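Local coordinates for protein thiazoline oxidase/subtilisin-like protease (Prochloron didemni, PDB 4H6X) that probably cleaves a precursor peptide and closes the core segment into a ring in patellamide maturation, as a subtilisin-like transamidating protease, at residues G29-D41 / A159-C173. Sequence-based numbering, arbitrary orientation.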
loop_
_atom_site.group_PDB
_atom_site.type_symbol
_atom_site.label_atom_id
_atom_site.label_comp_id
_atom_site.label_asym_id
_atom_site.label_seq_id
_atom_site.Cartn_x
_atom_site.Cartn_y
_atom_site.Cartn_z
ATOM N N GLY A 29 3.739 -13.900 4.205
ATOM C CA GLY A 29 4.778 -12.917 4.481
ATOM C C GLY A 29 5.796 -13.402 5.490
ATOM O O GLY A 29 5.586 -14.408 6.180
ATOM N N ASP A 30 6.905 -12.681 5.577
ATOM C CA ASP A 30 7.967 -13.002 6.513
ATOM C C ASP A 30 8.375 -11.750 7.290
ATOM O O ASP A 30 8.614 -10.709 6.686
ATOM C CB ASP A 30 9.164 -13.556 5.747
ATOM C CG ASP A 30 10.150 -14.239 6.645
ATOM O OD1 ASP A 30 10.874 -13.553 7.395
ATOM O OD2 ASP A 30 10.192 -15.479 6.604
ATOM N N PRO A 31 8.460 -11.850 8.634
ATOM C CA PRO A 31 8.834 -10.707 9.481
ATOM C C PRO A 31 10.226 -10.130 9.223
ATOM O O PRO A 31 10.559 -9.090 9.790
ATOM C CB PRO A 31 8.745 -11.274 10.918
ATOM C CG PRO A 31 8.697 -12.755 10.756
ATOM C CD PRO A 31 8.003 -12.992 9.448
ATOM N N GLN A 32 11.033 -10.792 8.391
ATOM C CA GLN A 32 12.316 -10.222 7.978
ATOM C C GLN A 32 12.121 -9.189 6.858
ATOM O O GLN A 32 13.051 -8.463 6.504
ATOM C CB GLN A 32 13.301 -11.311 7.522
ATOM C CG GLN A 32 13.743 -12.275 8.610
ATOM C CD GLN A 32 14.856 -13.196 8.141
ATOM O OE1 GLN A 32 15.934 -12.739 7.748
ATOM N NE2 GLN A 32 14.603 -14.499 8.176
ATOM N N ILE A 33 10.919 -9.142 6.288
ATOM C CA ILE A 33 10.605 -8.156 5.253
ATOM C C ILE A 33 9.900 -6.987 5.937
ATOM O O ILE A 33 8.817 -7.163 6.521
ATOM C CB ILE A 33 9.714 -8.746 4.125
ATOM C CG1 ILE A 33 10.398 -9.955 3.452
ATOM C CG2 ILE A 33 9.352 -7.676 3.095
ATOM C CD1 ILE A 33 11.798 -9.677 2.949
ATOM N N THR A 34 10.532 -5.819 5.862
ATOM C CA THR A 34 10.022 -4.584 6.464
ATOM C C THR A 34 9.458 -3.647 5.410
ATOM O O THR A 34 10.164 -3.286 4.461
ATOM C CB THR A 34 11.129 -3.860 7.267
ATOM O OG1 THR A 34 11.532 -4.704 8.349
ATOM C CG2 THR A 34 10.619 -2.495 7.818
ATOM N N ILE A 35 8.190 -3.270 5.578
ATOM C CA ILE A 35 7.539 -2.291 4.711
ATOM C C ILE A 35 7.386 -1.011 5.524
ATOM O O ILE A 35 6.827 -1.037 6.614
ATOM C CB ILE A 35 6.127 -2.769 4.257
ATOM C CG1 ILE A 35 6.204 -4.126 3.520
ATOM C CG2 ILE A 35 5.437 -1.706 3.398
ATOM C CD1 ILE A 35 4.975 -5.002 3.730
ATOM N N VAL A 36 7.902 0.101 4.998
ATOM C CA VAL A 36 7.707 1.397 5.651
ATOM C C VAL A 36 6.675 2.163 4.847
ATOM O O VAL A 36 6.838 2.371 3.639
ATOM C CB VAL A 36 9.020 2.209 5.796
ATOM C CG1 VAL A 36 8.748 3.552 6.470
ATOM C CG2 VAL A 36 10.047 1.423 6.612
ATOM N N ILE A 37 5.624 2.597 5.533
ATOM C CA ILE A 37 4.515 3.281 4.895
ATOM C C ILE A 37 4.565 4.763 5.235
ATOM O O ILE A 37 4.381 5.165 6.403
ATOM C CB ILE A 37 3.160 2.671 5.335
ATOM C CG1 ILE A 37 3.094 1.185 4.934
ATOM C CG2 ILE A 37 1.985 3.440 4.747
ATOM C CD1 ILE A 37 1.862 0.463 5.485
ATOM N N ILE A 38 4.836 5.558 4.206
ATOM C CA ILE A 38 4.857 7.005 4.315
ATOM C C ILE A 38 3.473 7.517 3.938
ATOM O O ILE A 38 3.102 7.583 2.748
ATOM C CB ILE A 38 5.991 7.624 3.453
ATOM C CG1 ILE A 38 7.354 7.062 3.909
ATOM C CG2 ILE A 38 5.929 9.152 3.494
ATOM C CD1 ILE A 38 8.542 7.485 3.043
ATOM N N ASP A 39 2.692 7.869 4.962
ATOM C CA ASP A 39 1.283 8.217 4.759
ATOM C C ASP A 39 0.832 8.933 6.031
ATOM O O ASP A 39 1.671 9.471 6.760
ATOM C CB ASP A 39 0.468 6.928 4.513
ATOM C CG ASP A 39 -0.887 7.182 3.834
ATOM O OD1 ASP A 39 -1.481 8.278 3.986
ATOM O OD2 ASP A 39 -1.388 6.244 3.180
ATOM N N GLY A 40 -0.469 8.939 6.306
ATOM C CA GLY A 40 -0.992 9.516 7.561
ATOM C C GLY A 40 -0.815 8.600 8.762
ATOM O O GLY A 40 -0.037 7.634 8.732
ATOM N N ASP A 41 -1.558 8.907 9.821
ATOM C CA ASP A 41 -1.471 8.210 11.087
ATOM C C ASP A 41 -2.646 7.225 11.211
ATOM O O ASP A 41 -3.786 7.647 11.401
ATOM C CB ASP A 41 -1.494 9.235 12.236
ATOM C CG ASP A 41 -1.192 8.620 13.586
ATOM O OD1 ASP A 41 -0.897 7.420 13.657
ATOM O OD2 ASP A 41 -1.246 9.348 14.596
ATOM N N ALA A 159 11.883 11.823 4.902
ATOM C CA ALA A 159 11.161 10.600 5.278
ATOM C C ALA A 159 11.790 9.323 4.687
ATOM O O ALA A 159 11.890 8.296 5.362
ATOM C CB ALA A 159 9.699 10.713 4.885
ATOM N N ILE A 160 12.176 9.392 3.415
ATOM C CA ILE A 160 12.788 8.250 2.719
ATOM C C ILE A 160 14.144 7.901 3.360
ATOM O O ILE A 160 14.393 6.726 3.640
ATOM C CB ILE A 160 12.866 8.498 1.193
ATOM C CG1 ILE A 160 11.461 8.386 0.585
ATOM C CG2 ILE A 160 13.811 7.510 0.490
ATOM C CD1 ILE A 160 11.339 8.999 -0.806
ATOM N N ASP A 161 14.988 8.915 3.634
ATOM C CA ASP A 161 16.283 8.668 4.294
ATOM C C ASP A 161 16.047 7.989 5.618
ATOM O O ASP A 161 16.783 7.078 5.970
ATOM C CB ASP A 161 17.104 9.955 4.539
ATOM C CG ASP A 161 17.688 10.527 3.270
ATOM O OD1 ASP A 161 17.996 9.737 2.351
ATOM O OD2 ASP A 161 17.817 11.767 3.185
ATOM N N LEU A 162 15.042 8.455 6.378
ATOM C CA LEU A 162 14.709 7.797 7.639
ATOM C C LEU A 162 14.223 6.348 7.428
ATOM O O LEU A 162 14.643 5.438 8.132
ATOM C CB LEU A 162 13.665 8.601 8.440
ATOM C CG LEU A 162 13.297 8.033 9.828
ATOM C CD1 LEU A 162 14.534 7.805 10.706
ATOM C CD2 LEU A 162 12.304 8.968 10.513
ATOM N N ALA A 163 13.304 6.153 6.489
ATOM C CA ALA A 163 12.792 4.816 6.164
ATOM C C ALA A 163 13.926 3.833 5.833
ATOM O O ALA A 163 13.890 2.681 6.275
ATOM C CB ALA A 163 11.820 4.895 5.001
ATOM N N LEU A 164 14.910 4.291 5.054
ATOM C CA LEU A 164 16.098 3.486 4.766
ATOM C C LEU A 164 16.830 3.069 6.044
ATOM O O LEU A 164 17.142 1.890 6.240
ATOM C CB LEU A 164 17.056 4.243 3.842
ATOM C CG LEU A 164 16.626 4.332 2.385
ATOM C CD1 LEU A 164 17.574 5.251 1.623
ATOM C CD2 LEU A 164 16.538 2.943 1.744
ATOM N N GLU A 165 17.070 4.036 6.929
ATOM C CA GLU A 165 17.748 3.756 8.183
ATOM C C GLU A 165 16.956 2.810 9.088
ATOM O O GLU A 165 17.525 2.054 9.877
ATOM C CB GLU A 165 18.076 5.072 8.913
ATOM C CG GLU A 165 19.157 4.910 9.963
ATOM C CD GLU A 165 20.470 4.437 9.349
ATOM O OE1 GLU A 165 20.694 4.671 8.150
ATOM O OE2 GLU A 165 21.263 3.822 10.065
ATOM N N LEU A 166 15.636 2.844 8.962
ATOM C CA LEU A 166 14.776 1.931 9.708
ATOM C C LEU A 166 14.785 0.479 9.188
ATOM O O LEU A 166 14.191 -0.400 9.802
ATOM C CB LEU A 166 13.344 2.484 9.755
ATOM C CG LEU A 166 13.162 3.810 10.499
ATOM C CD1 LEU A 166 11.770 4.354 10.228
ATOM C CD2 LEU A 166 13.411 3.635 12.000
ATOM N N GLY A 167 15.467 0.219 8.080
ATOM C CA GLY A 167 15.542 -1.162 7.571
ATOM C C GLY A 167 14.479 -1.545 6.545
ATOM O O GLY A 167 14.213 -2.734 6.338
ATOM N N ALA A 168 13.875 -0.548 5.895
ATOM C CA ALA A 168 12.895 -0.809 4.854
ATOM C C ALA A 168 13.504 -1.709 3.786
ATOM O O ALA A 168 14.644 -1.480 3.347
ATOM C CB ALA A 168 12.426 0.486 4.206
ATOM N N ASN A 169 12.737 -2.732 3.416
ATOM C CA ASN A 169 12.908 -3.476 2.179
ATOM C C ASN A 169 12.042 -2.844 1.093
ATOM O O ASN A 169 12.402 -2.846 -0.093
ATOM C CB ASN A 169 12.499 -4.940 2.393
ATOM C CG ASN A 169 13.484 -5.692 3.284
ATOM O OD1 ASN A 169 14.640 -5.894 2.911
ATOM N ND2 ASN A 169 13.049 -6.065 4.471
ATOM N N ILE A 170 10.889 -2.327 1.515
ATOM C CA ILE A 170 9.942 -1.646 0.627
ATOM C C ILE A 170 9.511 -0.368 1.326
ATOM O O ILE A 170 9.206 -0.390 2.513
ATOM C CB ILE A 170 8.692 -2.499 0.337
ATOM C CG1 ILE A 170 9.085 -3.877 -0.236
ATOM C CG2 ILE A 170 7.725 -1.773 -0.615
ATOM C CD1 ILE A 170 7.892 -4.804 -0.480
ATOM N N ILE A 171 9.513 0.727 0.584
ATOM C CA ILE A 171 8.966 1.994 1.041
ATOM C C ILE A 171 7.736 2.289 0.181
ATOM O O ILE A 171 7.841 2.438 -1.046
ATOM C CB ILE A 171 9.986 3.149 0.911
ATOM C CG1 ILE A 171 11.269 2.834 1.698
ATOM C CG2 ILE A 171 9.349 4.470 1.351
ATOM C CD1 ILE A 171 12.450 3.782 1.451
ATOM N N HIS A 172 6.578 2.337 0.832
ATOM C CA HIS A 172 5.332 2.706 0.184
ATOM C C HIS A 172 5.047 4.201 0.377
ATOM O O HIS A 172 4.826 4.648 1.516
ATOM C CB HIS A 172 4.182 1.866 0.758
ATOM C CG HIS A 172 2.895 2.027 0.015
ATOM N ND1 HIS A 172 1.996 3.036 0.290
ATOM C CD2 HIS A 172 2.356 1.308 -0.994
ATOM C CE1 HIS A 172 0.960 2.937 -0.523
ATOM N NE2 HIS A 172 1.160 1.903 -1.322
ATOM N N CYS A 173 5.066 4.962 -0.720
ATOM C CA CYS A 173 4.795 6.413 -0.688
ATOM C C CYS A 173 3.473 6.753 -1.345
ATOM O O CYS A 173 3.258 6.415 -2.509
ATOM C CB CYS A 173 5.860 7.235 -1.431
ATOM S SG CYS A 173 7.572 6.704 -1.332
HETATM O O HOH W 1 13.930 -5.746 7.081
#
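The Asn169 amide lies against the backbone of Gln32 to Thr34. As built, ND2 gives Gln32 O a weak, bent bond of 3.1 Å, but it also sits 2.9 Å from Thr34 N, another donor, which leaves open which way round the amide sits. A water joins Gln32 O, Thr34 OG1 and Gly167 O; that hydroxyl is also hydrogen-bonded to Arg133. The His172 ring has Ile37 CG2 lying obliquely to it, and helix 273-293 packs around it too. Thr34 O takes two donors in its carbonyl plane, Asn169 N at 2.8 Å and Ile170 N at 3.2 Å. From there strands 34-39 and 170-173 run parallel in the central sheet of the subtilisin fold. A beta-alpha-beta crossover brings them together: the chain leaves strand 133-138, passes over strand 34-39 as helix 154-165, and turns through a Schellman motif at Gly167 into strand 170-173. Val36 packs CG1 on Ala163 CB of the helix (3.7 Å) and CG2 on Ala168 CB just past the turn (3.5 Å). With CG1 anti to its carbonyl carbon (chi1 -59°), Ile38 brings CD1 to Ile171 CG2 (3.6 Å) and Ala159 CB (3.9 Å). Just beyond, Asp39 OD2 hydrogen-bonds His109 ND1, consistent with a catalytic triad completed by Ser274.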